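Local coordinates for aminopeptidase P; XAA-pro aminopeptidase (PDB 3IL0), which is probably a metal-dependent aminopeptidase of the M24B family, cleaving the residue before proline from peptide N-termini, and is represented here by its N-terminal domain alone, at residues A[19-24]-A[46-51]. Residues are numbered along the deposited sequence; the frame is centred on the assembly and turned at random.
Sequences GLDALL and ITKNRR
Leu23 and Ile46 face each other as a hydrogen-bonded antiparallel pair, with Leu23 N giving to Ile46 O at 3.0 Å and Ile46 N returning a bond to Leu23 O at 3.2 Å. The same Ile46 O also receives a CA-H...O contact from Ala22, so two donors share one carbonyl. Just before the strand, Asp21 O takes a CA-H...O contact from Thr47 CA at 3.2 Å. A water modelled between Asp21 O and Lys48 N would link them, though both distances are short enough to make its exact position doubtful. Beyond it, Lys48 reaches across with its chain bent at the last torsion (chi4 83°). Its NZ bonds to Leu20 O at 2.9 Å, coming from above the carbonyl plane, and makes only a long salt bridge, 3.7 Å, to Asp21 OD1. Strands 42-47 and 22-25 are the two central, antiparallel neighbours in the mixed sheet of the creatinase/prolidase N-terminal domain, with helix 7-18 packed over the Leu23 and Ile46 side chains through Phe11. Asp21 is fixed from its other oxygen, OD2, by the backbone N atoms of Glu92 and Thr93. Across the contact, Thr47 OG1 sits between its own N and carbonyl carbon (chi1 78°), where it accepts from Asn49 N and, at 2.6 Å, from Arg50 N; this ST motif shapes the turn that carries Lys48 and leads into strand 51-55.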
loop_
_atom_site.group_PDB
_atom_site.type_symbol
_atom_site.label_atom_id
_atom_site.label_comp_id
_atom_site.label_asym_id
_atom_site.label_seq_id
_atom_site.Cartn_x
_atom_site.Cartn_y
_atom_site.Cartn_z
ATOM N N GLY A 19 10.768 -3.119 -10.468
ATOM C CA GLY A 19 10.932 -4.528 -10.122
ATOM C C GLY A 19 10.180 -5.012 -8.884
ATOM O O GLY A 19 10.520 -6.016 -8.327
ATOM N N LEU A 20 9.123 -4.306 -8.496
ATOM C CA LEU A 20 8.342 -4.635 -7.310
ATOM C C LEU A 20 7.044 -5.343 -7.702
ATOM O O LEU A 20 6.381 -4.936 -8.642
ATOM C CB LEU A 20 7.973 -3.336 -6.590
ATOM C CG LEU A 20 9.090 -2.476 -5.937
ATOM C CD1 LEU A 20 8.430 -1.167 -5.422
ATOM C CD2 LEU A 20 9.827 -3.219 -4.830
ATOM N N ASP A 21 6.688 -6.409 -6.988
ATOM C CA ASP A 21 5.324 -6.974 -7.092
ATOM C C ASP A 21 4.283 -6.168 -6.328
ATOM O O ASP A 21 3.056 -6.278 -6.594
ATOM C CB ASP A 21 5.320 -8.368 -6.528
ATOM C CG ASP A 21 6.221 -9.286 -7.307
ATOM O OD1 ASP A 21 6.227 -9.128 -8.542
ATOM O OD2 ASP A 21 6.981 -10.070 -6.715
ATOM N N ALA A 22 4.757 -5.385 -5.349
ATOM C CA ALA A 22 3.882 -4.623 -4.461
ATOM C C ALA A 22 4.630 -3.465 -3.755
ATOM O O ALA A 22 5.840 -3.465 -3.652
ATOM C CB ALA A 22 3.292 -5.610 -3.421
ATOM N N LEU A 23 3.868 -2.497 -3.286
ATOM C CA LEU A 23 4.350 -1.439 -2.455
ATOM C C LEU A 23 3.388 -1.242 -1.310
ATOM O O LEU A 23 2.165 -1.100 -1.496
ATOM C CB LEU A 23 4.509 -0.138 -3.227
ATOM C CG LEU A 23 5.282 0.975 -2.493
ATOM C CD1 LEU A 23 6.783 0.623 -2.245
ATOM C CD2 LEU A 23 5.109 2.256 -3.242
ATOM N N LEU A 24 3.938 -1.276 -0.115
ATOM C CA LEU A 24 3.215 -0.915 1.044
ATOM C C LEU A 24 3.343 0.630 1.150
ATOM O O LEU A 24 4.443 1.161 1.136
ATOM C CB LEU A 24 3.880 -1.614 2.214
ATOM C CG LEU A 24 3.372 -1.263 3.601
ATOM C CD1 LEU A 24 2.068 -2.016 3.768
ATOM C CD2 LEU A 24 4.375 -1.609 4.736
ATOM N N ILE A 46 -0.609 -1.854 -2.870
ATOM C CA ILE A 46 -0.862 -1.904 -4.318
ATOM C C ILE A 46 0.098 -2.905 -4.983
ATOM O O ILE A 46 1.327 -2.883 -4.742
ATOM C CB ILE A 46 -0.747 -0.482 -5.003
ATOM C CG1 ILE A 46 -1.787 0.468 -4.410
ATOM C CG2 ILE A 46 -0.981 -0.530 -6.550
ATOM C CD1 ILE A 46 -1.667 1.912 -4.929
ATOM N N THR A 47 -0.494 -3.788 -5.797
ATOM C CA THR A 47 0.233 -4.733 -6.652
ATOM C C THR A 47 -0.039 -4.419 -8.185
ATOM O O THR A 47 -0.809 -3.511 -8.530
ATOM C CB THR A 47 -0.229 -6.181 -6.294
ATOM O OG1 THR A 47 -1.499 -6.440 -6.904
ATOM C CG2 THR A 47 -0.376 -6.309 -4.740
ATOM N N LYS A 48 0.590 -5.171 -9.081
ATOM C CA LYS A 48 0.262 -5.052 -10.476
ATOM C C LYS A 48 -1.213 -5.349 -10.729
ATOM O O LYS A 48 -1.765 -4.807 -11.677
ATOM C CB LYS A 48 1.145 -5.935 -11.305
ATOM C CG LYS A 48 2.520 -5.273 -11.462
ATOM C CD LYS A 48 3.438 -6.034 -12.355
ATOM C CE LYS A 48 4.889 -5.650 -12.100
ATOM N NZ LYS A 48 5.347 -6.446 -10.926
ATOM N N ASN A 49 -1.855 -6.151 -9.857
ATOM C CA ASN A 49 -3.226 -6.460 -10.027
ATOM C C ASN A 49 -4.216 -5.992 -9.015
ATOM O O ASN A 49 -5.343 -5.959 -9.383
ATOM C CB ASN A 49 -3.353 -7.922 -10.366
ATOM C CG ASN A 49 -2.759 -8.183 -11.735
ATOM O OD1 ASN A 49 -3.122 -7.461 -12.710
ATOM N ND2 ASN A 49 -1.781 -9.059 -11.822
ATOM N N ARG A 50 -3.843 -5.610 -7.785
ATOM C CA ARG A 50 -4.851 -5.129 -6.841
ATOM C C ARG A 50 -4.496 -3.801 -6.260
ATOM O O ARG A 50 -3.356 -3.341 -6.315
ATOM C CB ARG A 50 -5.040 -6.075 -5.655
ATOM C CG ARG A 50 -4.848 -7.520 -5.927
ATOM C CD ARG A 50 -5.331 -8.321 -4.694
ATOM N NE ARG A 50 -5.230 -9.749 -4.947
ATOM C CZ ARG A 50 -6.230 -10.578 -5.224
ATOM N NH1 ARG A 50 -7.453 -10.162 -5.309
ATOM N NH2 ARG A 50 -5.993 -11.857 -5.470
ATOM N N ARG A 51 -5.492 -3.206 -5.643
ATOM C CA ARG A 51 -5.292 -2.050 -4.838
ATOM C C ARG A 51 -6.084 -2.309 -3.587
ATOM O O ARG A 51 -7.312 -2.462 -3.654
ATOM C CB ARG A 51 -5.812 -0.817 -5.547
ATOM C CG ARG A 51 -5.169 -0.574 -6.897
ATOM C CD ARG A 51 -5.422 0.834 -7.361
ATOM N NE ARG A 51 -5.050 0.898 -8.765
ATOM C CZ ARG A 51 -5.881 0.755 -9.791
ATOM N NH1 ARG A 51 -7.185 0.609 -9.609
ATOM N NH2 ARG A 51 -5.388 0.781 -11.015
HETATM O O HOH W 1 1.837 -7.319 -8.514
#